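Local coordinates for protein 4-hydroxy-tetrahydrodipicolinate synthase (Aquifex aeolicus, PDB 2EHH) that probably catalyses the condensation of pyruvate with aspartate beta-semialdehyde to 4-hydroxy-tetrahydrodipicolinate, through a Schiff base, in lysine biosynthesis, at residues Ser5-Ile10 / Ala206-Pro211; Thr35-Val40 / Arg69-Ala74; Ala74-Asn79 / Asp97-Val102; Ile129-Ile134 / Val158-Ser163. All coordinates share one frame; numbering follows the deposited sequence.

Contact 1. Residues Ser5-Ile10 / Ala206-Pro211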
loop_
_atom_site.group_PDB
_atom_site.type_symbol
_atom_site.label_atom_id
_atom_site.label_comp_id
_atom_site.label_asym_id
_atom_site.label_seq_id
_atom_site.Cartn_x
_atom_site.Cartn_y
_atom_site.Cartn_z
ATOM N N SER A 5 4.679 28.298 -14.413
ATOM C CA SER A 5 4.693 28.323 -12.960
ATOM C C SER A 5 3.365 28.841 -12.415
ATOM O O SER A 5 3.059 30.030 -12.528
ATOM C CB SER A 5 5.845 29.212 -12.482
ATOM O OG SER A 5 5.920 29.236 -11.070
ATOM N N ILE A 6 2.584 27.934 -11.833
ATOM C CA ILE A 6 1.278 28.248 -11.258
ATOM C C ILE A 6 1.349 28.029 -9.749
ATOM O O ILE A 6 1.801 26.982 -9.288
ATOM C CB ILE A 6 0.183 27.330 -11.845
ATOM C CG1 ILE A 6 0.149 27.477 -13.366
ATOM C CG2 ILE A 6 -1.180 27.666 -11.237
ATOM C CD1 ILE A 6 -0.850 26.560 -14.053
ATOM N N VAL A 7 0.904 29.010 -8.976
ATOM C CA VAL A 7 0.955 28.876 -7.528
ATOM C C VAL A 7 -0.387 28.487 -6.906
ATOM O O VAL A 7 -1.417 29.084 -7.208
ATOM C CB VAL A 7 1.449 30.193 -6.864
ATOM C CG1 VAL A 7 0.496 31.338 -7.196
ATOM C CG2 VAL A 7 1.552 30.013 -5.353
ATOM N N ALA A 8 -0.369 27.458 -6.064
ATOM C CA ALA A 8 -1.571 27.033 -5.352
ATOM C C ALA A 8 -1.521 27.992 -4.165
ATOM O O ALA A 8 -0.830 27.754 -3.173
ATOM C CB ALA A 8 -1.438 25.575 -4.891
ATOM N N LEU A 9 -2.227 29.106 -4.297
ATOM C CA LEU A 9 -2.211 30.145 -3.279
ATOM C C LEU A 9 -2.907 29.816 -1.965
ATOM O O LEU A 9 -4.009 29.268 -1.949
ATOM C CB LEU A 9 -2.815 31.423 -3.861
ATOM C CG LEU A 9 -2.357 32.739 -3.240
ATOM C CD1 LEU A 9 -0.912 32.997 -3.628
ATOM C CD2 LEU A 9 -3.242 33.879 -3.736
ATOM N N ILE A 10 -2.250 30.154 -0.863
ATOM C CA ILE A 10 -2.827 29.951 0.459
ATOM C C ILE A 10 -3.934 30.994 0.594
ATOM O O ILE A 10 -3.966 31.962 -0.166
ATOM C CB ILE A 10 -1.803 30.239 1.578
ATOM C CG1 ILE A 10 -1.246 31.657 1.408
ATOM C CG2 ILE A 10 -0.681 29.214 1.540
ATOM C CD1 ILE A 10 -0.424 32.151 2.585
ATOM N N ALA A 206 5.572 25.379 -3.322
ATOM C CA ALA A 206 6.820 26.101 -3.082
ATOM C C ALA A 206 6.799 27.498 -3.697
ATOM O O ALA A 206 7.514 28.393 -3.248
ATOM C CB ALA A 206 8.002 25.309 -3.637
ATOM N N ASN A 207 5.977 27.661 -4.728
ATOM C CA ASN A 207 5.813 28.931 -5.427
ATOM C C ASN A 207 5.383 30.057 -4.493
ATOM O O ASN A 207 5.649 31.228 -4.755
ATOM C CB ASN A 207 4.751 28.790 -6.520
ATOM C CG ASN A 207 5.339 28.830 -7.891
ATOM O OD1 ASN A 207 6.471 29.278 -8.071
ATOM N ND2 ASN A 207 4.578 28.383 -8.878
ATOM N N ASN A 208 4.689 29.693 -3.422
ATOM C CA ASN A 208 4.204 30.663 -2.449
ATOM C C ASN A 208 5.319 31.467 -1.788
ATOM O O ASN A 208 5.104 32.613 -1.396
ATOM C CB ASN A 208 3.398 29.955 -1.356
ATOM C CG ASN A 208 1.975 29.660 -1.772
ATOM O OD1 ASN A 208 1.122 30.547 -1.773
ATOM N ND2 ASN A 208 1.708 28.406 -2.132
ATOM N N VAL A 209 6.505 30.874 -1.670
ATOM C CA VAL A 209 7.605 31.559 -1.010
ATOM C C VAL A 209 8.845 31.860 -1.845
ATOM O O VAL A 209 9.595 32.773 -1.513
ATOM C CB VAL A 209 8.022 30.804 0.266
ATOM C CG1 VAL A 209 6.829 30.716 1.211
ATOM C CG2 VAL A 209 8.523 29.421 -0.080
ATOM N N MET A 210 9.074 31.095 -2.907
ATOM C CA MET A 210 10.217 31.339 -3.781
ATOM C C MET A 210 9.761 31.274 -5.237
ATOM O O MET A 210 10.190 30.414 -6.002
ATOM C CB MET A 210 11.340 30.324 -3.514
ATOM C CG MET A 210 12.098 30.590 -2.214
ATOM S SD MET A 210 13.529 29.523 -1.951
ATOM C CE MET A 210 14.772 30.338 -2.947
ATOM N N PRO A 211 8.878 32.206 -5.635
ATOM C CA PRO A 211 8.303 32.331 -6.981
ATOM C C PRO A 211 9.334 32.399 -8.104
ATOM O O PRO A 211 9.214 31.709 -9.121
ATOM C CB PRO A 211 7.500 33.634 -6.903
ATOM C CG PRO A 211 7.203 33.788 -5.454
ATOM C CD PRO A 211 8.468 33.341 -4.790
HETATM O O HOH W 1 6.494 31.557 -9.922
#

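Contact 2. Residues Thr35-Val40 / Arg69-Ala74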
loop_
_atom_site.group_PDB
_atom_site.type_symbol
_atom_site.label_atom_id
_atom_site.label_comp_id
_atom_site.label_asym_id
_atom_site.label_seq_id
_atom_site.Cartn_x
_atom_site.Cartn_y
_atom_site.Cartn_z
ATOM N N THR A 35 5.217 34.775 -11.712
ATOM C CA THR A 35 4.285 33.652 -11.690
ATOM C C THR A 35 3.302 33.765 -12.860
ATOM O O THR A 35 2.779 34.842 -13.144
ATOM C CB THR A 35 3.530 33.597 -10.347
ATOM O OG1 THR A 35 4.483 33.580 -9.277
ATOM C CG2 THR A 35 2.675 32.337 -10.258
ATOM N N ASP A 36 3.060 32.650 -13.545
ATOM C CA ASP A 36 2.171 32.644 -14.701
ATOM C C ASP A 36 0.687 32.655 -14.356
ATOM O O ASP A 36 -0.120 33.256 -15.069
ATOM C CB ASP A 36 2.486 31.440 -15.588
ATOM C CG ASP A 36 3.890 31.492 -16.153
ATOM O OD1 ASP A 36 4.187 32.440 -16.911
ATOM O OD2 ASP A 36 4.700 30.594 -15.837
ATOM N N ALA A 37 0.322 31.996 -13.262
ATOM C CA ALA A 37 -1.076 31.950 -12.869
ATOM C C ALA A 37 -1.240 31.660 -11.391
ATOM O O ALA A 37 -0.354 31.096 -10.749
ATOM C CB ALA A 37 -1.806 30.893 -13.687
ATOM N N ILE A 38 -2.391 32.044 -10.859
ATOM C CA ILE A 38 -2.685 31.814 -9.459
ATOM C C ILE A 38 -3.920 30.940 -9.347
ATOM O O ILE A 38 -4.925 31.172 -10.021
ATOM C CB ILE A 38 -2.949 33.135 -8.700
ATOM C CG1 ILE A 38 -1.702 34.019 -8.740
ATOM C CG2 ILE A 38 -3.323 32.841 -7.253
ATOM C CD1 ILE A 38 -1.877 35.345 -8.039
ATOM N N LEU A 39 -3.818 29.912 -8.515
ATOM C CA LEU A 39 -4.932 29.014 -8.259
ATOM C C LEU A 39 -5.448 29.406 -6.887
ATOM O O LEU A 39 -4.719 29.310 -5.898
ATOM C CB LEU A 39 -4.464 27.556 -8.218
ATOM C CG LEU A 39 -5.402 26.581 -7.496
ATOM C CD1 LEU A 39 -6.707 26.454 -8.261
ATOM C CD2 LEU A 39 -4.726 25.222 -7.356
ATOM N N VAL A 40 -6.692 29.868 -6.825
ATOM C CA VAL A 40 -7.274 30.252 -5.546
ATOM C C VAL A 40 -8.335 29.240 -5.121
ATOM O O VAL A 40 -8.999 28.631 -5.958
ATOM C CB VAL A 40 -7.911 31.661 -5.615
ATOM C CG1 VAL A 40 -6.831 32.700 -5.862
ATOM C CG2 VAL A 40 -8.952 31.712 -6.722
ATOM N N ARG A 69 -3.509 40.546 -15.526
ATOM C CA ARG A 69 -2.051 40.621 -15.487
ATOM C C ARG A 69 -1.442 39.227 -15.322
ATOM O O ARG A 69 -0.300 38.981 -15.717
ATOM C CB ARG A 69 -1.599 41.532 -14.353
ATOM C CG ARG A 69 -1.930 43.003 -14.580
ATOM C CD ARG A 69 -1.542 43.815 -13.362
ATOM N NE ARG A 69 -2.360 43.449 -12.210
ATOM C CZ ARG A 69 -2.057 43.742 -10.951
ATOM N NH1 ARG A 69 -0.946 44.404 -10.672
ATOM N NH2 ARG A 69 -2.873 43.374 -9.969
ATOM N N ILE A 70 -2.216 38.326 -14.730
ATOM C CA ILE A 70 -1.804 36.941 -14.529
ATOM C C ILE A 70 -3.085 36.120 -14.565
ATOM O O ILE A 70 -4.154 36.620 -14.212
ATOM C CB ILE A 70 -1.116 36.736 -13.169
ATOM C CG1 ILE A 70 -2.023 37.249 -12.051
ATOM C CG2 ILE A 70 0.237 37.438 -13.156
ATOM C CD1 ILE A 70 -1.415 37.141 -10.680
ATOM N N LYS A 71 -2.989 34.872 -15.002
ATOM C CA LYS A 71 -4.173 34.030 -15.070
ATOM C C LYS A 71 -4.690 33.692 -13.674
ATOM O O LYS A 71 -3.927 33.622 -12.706
ATOM C CB LYS A 71 -3.866 32.738 -15.827
ATOM C CG LYS A 71 -3.442 32.930 -17.276
ATOM C CD LYS A 71 -4.566 33.503 -18.119
ATOM C CE LYS A 71 -4.235 33.422 -19.606
ATOM N NZ LYS A 71 -4.040 32.009 -20.062
ATOM N N VAL A 72 -5.999 33.500 -13.579
ATOM C CA VAL A 72 -6.628 33.149 -12.322
ATOM C C VAL A 72 -7.415 31.873 -12.541
ATOM O O VAL A 72 -8.314 31.824 -13.381
ATOM C CB VAL A 72 -7.591 34.249 -11.819
ATOM C CG1 VAL A 72 -8.289 33.781 -10.543
ATOM C CG2 VAL A 72 -6.822 35.539 -11.552
ATOM N N ILE A 73 -7.041 30.835 -11.799
ATOM C CA ILE A 73 -7.708 29.542 -11.868
ATOM C C ILE A 73 -8.452 29.368 -10.546
ATOM O O ILE A 73 -7.895 29.593 -9.471
ATOM C CB ILE A 73 -6.688 28.389 -12.028
ATOM C CG1 ILE A 73 -5.827 28.623 -13.277
ATOM C CG2 ILE A 73 -7.419 27.060 -12.150
ATOM C CD1 ILE A 73 -4.678 27.630 -13.441
ATOM N N ALA A 74 -9.709 28.963 -10.620
ATOM C CA ALA A 74 -10.500 28.792 -9.414
ATOM C C ALA A 74 -10.763 27.334 -9.058
ATOM O O ALA A 74 -11.122 26.529 -9.917
ATOM C CB ALA A 74 -11.823 29.529 -9.557
#

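Contact 3. Residues Ala74-Asn79 / Asp97-Val102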
loop_
_atom_site.group_PDB
_atom_site.type_symbol
_atom_site.label_atom_id
_atom_site.label_comp_id
_atom_site.label_asym_id
_atom_site.label_seq_id
_atom_site.Cartn_x
_atom_site.Cartn_y
_atom_site.Cartn_z
ATOM N N ALA A 74 -9.709 28.963 -10.620
ATOM C CA ALA A 74 -10.500 28.792 -9.414
ATOM C C ALA A 74 -10.763 27.334 -9.058
ATOM O O ALA A 74 -11.122 26.529 -9.917
ATOM C CB ALA A 74 -11.823 29.529 -9.557
ATOM N N GLY A 75 -10.571 27.006 -7.783
ATOM C CA GLY A 75 -10.846 25.661 -7.318
ATOM C C GLY A 75 -12.351 25.658 -7.141
ATOM O O GLY A 75 -12.873 26.386 -6.296
ATOM N N THR A 76 -13.053 24.853 -7.930
ATOM C CA THR A 76 -14.508 24.829 -7.872
ATOM C C THR A 76 -15.141 23.464 -7.633
ATOM O O THR A 76 -16.362 23.338 -7.673
ATOM C CB THR A 76 -15.100 25.382 -9.181
ATOM O OG1 THR A 76 -14.730 24.523 -10.265
ATOM C CG2 THR A 76 -14.574 26.778 -9.455
ATOM N N GLY A 77 -14.334 22.443 -7.386
ATOM C CA GLY A 77 -14.910 21.128 -7.185
ATOM C C GLY A 77 -15.033 20.659 -5.751
ATOM O O GLY A 77 -14.510 21.274 -4.830
ATOM N N GLY A 78 -15.751 19.555 -5.581
ATOM C CA GLY A 78 -15.952 18.950 -4.278
ATOM C C GLY A 78 -16.325 17.521 -4.599
ATOM O O GLY A 78 -15.887 17.004 -5.625
ATOM N N ASN A 79 -17.120 16.866 -3.759
ATOM C CA ASN A 79 -17.511 15.502 -4.079
ATOM C C ASN A 79 -19.003 15.401 -4.377
ATOM O O ASN A 79 -19.588 14.323 -4.313
ATOM C CB ASN A 79 -17.107 14.527 -2.962
ATOM C CG ASN A 79 -17.718 14.873 -1.623
ATOM O OD1 ASN A 79 -18.449 15.854 -1.486
ATOM N ND2 ASN A 79 -17.413 14.059 -0.616
ATOM N N ASP A 97 -10.133 32.481 -15.473
ATOM C CA ASP A 97 -9.574 31.928 -16.704
ATOM C C ASP A 97 -9.731 30.417 -16.809
ATOM O O ASP A 97 -9.720 29.854 -17.905
ATOM C CB ASP A 97 -8.097 32.292 -16.818
ATOM C CG ASP A 97 -7.870 33.785 -16.787
ATOM O OD1 ASP A 97 -7.436 34.305 -15.736
ATOM O OD2 ASP A 97 -8.140 34.437 -17.815
ATOM N N GLY A 98 -9.877 29.757 -15.667
ATOM C CA GLY A 98 -10.042 28.316 -15.675
ATOM C C GLY A 98 -10.580 27.821 -14.350
ATOM O O GLY A 98 -10.588 28.560 -13.365
ATOM N N ALA A 99 -11.038 26.574 -14.334
ATOM C CA ALA A 99 -11.574 25.969 -13.121
ATOM C C ALA A 99 -10.839 24.665 -12.823
ATOM O O ALA A 99 -10.704 23.812 -13.698
ATOM C CB ALA A 99 -13.065 25.695 -13.284
ATOM N N LEU A 100 -10.352 24.532 -11.592
ATOM C CA LEU A 100 -9.654 23.324 -11.156
ATOM C C LEU A 100 -10.711 22.483 -10.448
ATOM O O LEU A 100 -11.261 22.896 -9.427
ATOM C CB LEU A 100 -8.532 23.669 -10.175
ATOM C CG LEU A 100 -7.703 22.481 -9.670
ATOM C CD1 LEU A 100 -6.484 22.291 -10.567
ATOM C CD2 LEU A 100 -7.258 22.742 -8.246
ATOM N N VAL A 101 -10.999 21.310 -10.996
ATOM C CA VAL A 101 -12.018 20.435 -10.441
ATOM C C VAL A 101 -11.395 19.154 -9.919
ATOM O O VAL A 101 -10.945 18.312 -10.694
ATOM C CB VAL A 101 -13.064 20.101 -11.509
ATOM C CG1 VAL A 101 -14.165 19.239 -10.914
ATOM C CG2 VAL A 101 -13.633 21.399 -12.087
ATOM N N VAL A 102 -11.361 19.014 -8.602
ATOM C CA VAL A 102 -10.761 17.836 -7.993
ATOM C C VAL A 102 -11.597 16.581 -8.214
ATOM O O VAL A 102 -12.825 16.643 -8.344
ATOM C CB VAL A 102 -10.550 18.050 -6.465
ATOM C CG1 VAL A 102 -11.899 18.072 -5.746
ATOM C CG2 VAL A 102 -9.648 16.958 -5.895
HETATM O O HOH W 2 -11.560 21.585 -7.119
HETATM O O HOH W 3 -15.153 17.936 -8.051
#

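Contact 4. Residues Ile129-Ile134 / Val158-Ser163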
loop_
_atom_site.group_PDB
_atom_site.type_symbol
_atom_site.label_atom_id
_atom_site.label_comp_id
_atom_site.label_asym_id
_atom_site.label_seq_id
_atom_site.Cartn_x
_atom_site.Cartn_y
_atom_site.Cartn_z
ATOM N N ILE A 129 -11.362 23.609 -18.086
ATOM C CA ILE A 129 -11.331 22.826 -16.860
ATOM C C ILE A 129 -10.077 21.977 -16.720
ATOM O O ILE A 129 -9.647 21.325 -17.672
ATOM C CB ILE A 129 -12.558 21.896 -16.785
ATOM C CG1 ILE A 129 -13.830 22.741 -16.674
ATOM C CG2 ILE A 129 -12.428 20.936 -15.598
ATOM C CD1 ILE A 129 -15.102 21.958 -16.905
ATOM N N ILE A 130 -9.504 21.997 -15.521
ATOM C CA ILE A 130 -8.313 21.215 -15.210
ATOM C C ILE A 130 -8.704 20.155 -14.188
ATOM O O ILE A 130 -9.175 20.482 -13.099
ATOM C CB ILE A 130 -7.195 22.077 -14.571
ATOM C CG1 ILE A 130 -6.887 23.286 -15.452
ATOM C CG2 ILE A 130 -5.930 21.227 -14.375
ATOM C CD1 ILE A 130 -5.854 24.234 -14.858
ATOM N N ILE A 131 -8.524 18.891 -14.544
ATOM C CA ILE A 131 -8.831 17.802 -13.627
ATOM C C ILE A 131 -7.741 17.788 -12.555
ATOM O O ILE A 131 -6.570 18.037 -12.850
ATOM C CB ILE A 131 -8.830 16.445 -14.364
ATOM C CG1 ILE A 131 -10.023 16.376 -15.318
ATOM C CG2 ILE A 131 -8.879 15.297 -13.354
ATOM C CD1 ILE A 131 -9.976 15.187 -16.271
ATOM N N TYR A 132 -8.118 17.510 -11.311
ATOM C CA TYR A 132 -7.132 17.462 -10.238
ATOM C C TYR A 132 -7.142 16.073 -9.615
ATOM O O TYR A 132 -8.074 15.706 -8.898
ATOM C CB TYR A 132 -7.433 18.537 -9.183
ATOM C CG TYR A 132 -6.474 18.553 -8.010
ATOM C CD1 TYR A 132 -5.208 17.974 -8.105
ATOM C CD2 TYR A 132 -6.820 19.181 -6.809
ATOM C CE1 TYR A 132 -4.313 18.017 -7.041
ATOM C CE2 TYR A 132 -5.925 19.231 -5.740
ATOM C CZ TYR A 132 -4.676 18.649 -5.866
ATOM O OH TYR A 132 -3.773 18.715 -4.827
ATOM N N ASN A 133 -6.098 15.304 -9.911
ATOM C CA ASN A 133 -5.966 13.941 -9.408
ATOM C C ASN A 133 -4.952 13.880 -8.275
ATOM O O ASN A 133 -3.782 14.218 -8.460
ATOM C CB ASN A 133 -5.523 13.010 -10.547
ATOM C CG ASN A 133 -5.453 11.549 -10.124
ATOM O OD1 ASN A 133 -6.459 10.954 -9.730
ATOM N ND2 ASN A 133 -4.263 10.960 -10.219
ATOM N N ILE A 134 -5.408 13.461 -7.099
ATOM C CA ILE A 134 -4.534 13.336 -5.939
ATOM C C ILE A 134 -5.072 12.222 -5.044
ATOM O O ILE A 134 -5.680 12.462 -3.999
ATOM C CB ILE A 134 -4.417 14.673 -5.155
ATOM C CG1 ILE A 134 -3.495 14.479 -3.947
ATOM C CG2 ILE A 134 -5.802 15.186 -4.750
ATOM C CD1 ILE A 134 -2.876 15.770 -3.425
ATOM N N VAL A 158 -9.223 20.400 -20.727
ATOM C CA VAL A 158 -7.905 20.580 -21.339
ATOM C C VAL A 158 -6.640 20.208 -20.581
ATOM O O VAL A 158 -5.551 20.237 -21.154
ATOM C CB VAL A 158 -7.739 22.047 -21.755
ATOM C CG1 VAL A 158 -8.892 22.465 -22.657
ATOM C CG2 VAL A 158 -7.703 22.927 -20.511
ATOM N N ALA A 159 -6.755 19.877 -19.303
ATOM C CA ALA A 159 -5.552 19.547 -18.554
ATOM C C ALA A 159 -5.829 18.767 -17.281
ATOM O O ALA A 159 -6.980 18.562 -16.896
ATOM C CB ALA A 159 -4.807 20.819 -18.215
ATOM N N SER A 160 -4.753 18.327 -16.642
ATOM C CA SER A 160 -4.858 17.602 -15.385
ATOM C C SER A 160 -3.688 17.937 -14.474
ATOM O O SER A 160 -2.535 17.964 -14.911
ATOM C CB SER A 160 -4.883 16.090 -15.620
ATOM O OG SER A 160 -4.987 15.400 -14.379
ATOM N N LYS A 161 -3.994 18.221 -13.212
ATOM C CA LYS A 161 -2.963 18.492 -12.224
ATOM C C LYS A 161 -2.737 17.128 -11.596
ATOM O O LYS A 161 -3.626 16.585 -10.929
ATOM C CB LYS A 161 -3.456 19.468 -11.158
ATOM C CG LYS A 161 -2.453 19.684 -10.032
ATOM C CD LYS A 161 -3.053 20.518 -8.892
ATOM C CE LYS A 161 -2.049 20.699 -7.757
ATOM N NZ LYS A 161 -2.669 21.293 -6.533
ATOM N N GLU A 162 -1.553 16.572 -11.813
ATOM C CA GLU A 162 -1.240 15.248 -11.302
ATOM C C GLU A 162 -0.339 15.218 -10.072
ATOM O O GLU A 162 0.863 15.470 -10.161
ATOM C CB GLU A 162 -0.604 14.407 -12.413
ATOM C CG GLU A 162 -1.538 14.054 -13.562
ATOM C CD GLU A 162 -2.651 13.101 -13.141
ATOM O OE1 GLU A 162 -2.419 12.278 -12.225
ATOM O OE2 GLU A 162 -3.747 13.160 -13.740
ATOM N N SER A 163 -0.938 14.929 -8.922
ATOM C CA SER A 163 -0.192 14.803 -7.678
ATOM C C SER A 163 -0.105 13.296 -7.481
ATOM O O SER A 163 -0.874 12.713 -6.714
ATOM C CB SER A 163 -0.948 15.433 -6.505
ATOM O OG SER A 163 -1.074 16.831 -6.676
#

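Contact 1. Residues Ser5-Ile10 / Ala206-Pro211
Val7, on strand 4-8, and Asn207, in a 3-10 turn, bring their CA atoms within 5.3 Å, yet no main-chain hydrogen bond joins the two segments; two asparagine amides make the direct bonds. The contact lies beside the closing seam of the TIM barrel, where strand 4-8 pairs with strand 201-204; the loop running on from strand 201-204 to helix 211-223 bends across the outer side of strand 4-8. Asn207 ND2 lies 2.7 Å from Ser5 OG and donates to it, while its second bond, 3.1 Å to Ile6 O, comes from above the carbonyl plane, with both acceptors in the plane of the amide. With OG anti to the backbone nitrogen (chi1 -178°), Ser5 also donates to a water, which in turn gives its protons to Asn207 OD1 and Pro211 O. Behind the amide, Asn207 CB rests on Val7 CB at 3.6 Å. Were Asn207 an alanine, Ser5 OG and Ile6 O would probably lose their amide donor and the water one acceptor, and Asn208 alone would bond the turn directly to the strand. Helix 20-31 flanks the site through His30, and helix 250-258 through Val252. Asn208 lies across Val7 CG2, its ND2 shared with Val205 O; the same ND2 donates to Ala8 O over 2.8 Å, almost straight at 172°.

Contact 2. Residues Thr35-Val40 / Arg69-Ala74
Ile38 O is approached by two groups of the neighbouring strand: Ile73 N donates to it over 2.8 Å, straight (178°), and the CA-H of Val72 makes a weaker contact. Ile73 O repeats the pattern, accepting from Val40 N at 2.9 Å while the CA-H of Leu39 comes up beside it. With Ile38 N bonded to Lys71 O and Lys71 N to Asp36 O, these are the rungs of a parallel ladder between strands 37-40 and 71-74, whose axes run 23° apart. Ala37, Leu39 and Ile73 lie on the inner side of the barrel wall, where Leu39, its CG roughly opposite the backbone nitrogen (chi1 160°), brings CD1 to 4.0 Å from Ile73 CG2. Lys71 starts on that side at the barrel's edge, its CB tightly packed at 3.5 Å on Ala37 CB, and its bent chain leads away to the surface. On the outer side the ends of Ile38 and Ile70 cross at an angle, their CD1 atoms 3.2 Å apart, closer than normal contact and perhaps partly a modelling effect, while Ile70 CG2 lies against Thr35 O. The strands are joined by a beta-alpha-beta crossover whose helix, 52-66, packs over Val40, Val72 and Ala74. Helix 20-31 touches Ile38 and Ile70 through His30 and Val31, and Asp36 OD2 accepts from Ser5 N of strand 4-8 and salt-bridges Lys215 of helix 211-223.

Contact 3. Residues Ala74-Asn79 / Asp97-Val102
Thr76 turns OG1 between its backbone nitrogen and carbonyl carbon (chi1 64°), which lays this oxygen 3.6 Å from Ala99 CB and beside Val101 CG2. A similar torsion in Val102 (chi1 70°) sets CG1 over the backbone of Gly77, 4.1 Å from its C atom. Thr76 OG1 hydrogen-bonds Thr88 OG1 of helix 81-93, while methyl groups of Ala99 and Val101 lie against it. The backbones are parallel barrel strands that begin as a regular ladder: Ala74 N donates to Gly98 O, Leu100 N to Ala74 O at 2.7 Å, and Thr76 N to Leu100 O at 3.0 Å. Beyond Thr76 direct pairing stops and water takes over. One water accepts from Gly77 N and Val102 N and donates to Leu100 O over 2.7 Å, giving that carbonyl a second donor; another donates to both Gly78 O and Val102 O. Gly77 comes so close that a side-chain carbon built on it would collide with Val102 N, and its being glycine probably helps the two chains stay close as they leave the sheet. This is the C-terminal rim of the barrel wall, where active sites of TIM barrels lie. On the inner face Leu100 packs on Ile130 and Tyr132 of strand 129-133, and Val102 also touches Tyr106 of a neighbouring subunit. Outside, helix 81-93, the crossover between the two strands, packs on Ala74, Thr76 and Ala99, and helix 111-124 on Val101; strands 37-40 and 129-133 continue the sheet on either side.

Contact 4. Residues Ile129-Ile134 / Val158-Ser163
A parallel strand pair in the TIM-barrel wall, 129-133 with 158-162, carries Tyr132 and Lys161 side by side on its inner side. Both belong to the predicted active site, Lys161 as the Schiff-base lysine, Tyr132 as proton donor and acceptor. Backbone bonds run from Val158 N to Ile129 O as far as Ser163 N to Asn133 O. Both side chains leave anti to their backbone nitrogens (chi1 179° and 175°), which carries the extended lysine chain over one face of the ring. Lys161 CD makes a CH-pi contact 3.7 Å from the Tyr132 ring centroid, and Lys161 NZ ends 3.3 Å from Tyr132 OH. On the outer side, Glu162 bends at chi2 to receive Asn133 ND2 on the syn side of OE1 at 3.0 Å, while OE2 accepts from Ser160 OG at 2.6 Å; Arg169 of helix 167-177 adds a salt bridge to OE1. Replacing Glu162 by alanine removes the carboxylate, which is likely to cost Arg169 this mate, take one acceptor from Asn133 ND2 and free Ser160 OG to turn. At the rim Ser163 OG, bonded to Gly186 O, sits at the tyrosine's edge, and Ser163 CB packs on Ile134 CD1 at 3.6 Å.

In the fold
From the N terminus, strand 4-8 opens contact 1, whose second half comes only after 195 further residues, just past the last barrel strand; this widest loop takes in the other three. Inside it they follow in series without crossing. Contact 2 closes the turn of chain round helix 52-66, contact 3 that round helix 81-93, and the two share Ala74, on strand 71-75. Contact 4 closes the stretch holding helices 135-138 and 144-153. Strand 4-8 binds strand 37-40, linking contacts 1 and 2, and strand 98-102 pairs with 129-133 between contacts 3 and 4. Inside the barrel, Ile73 of contact 2 packs on Ile130 of contact 4.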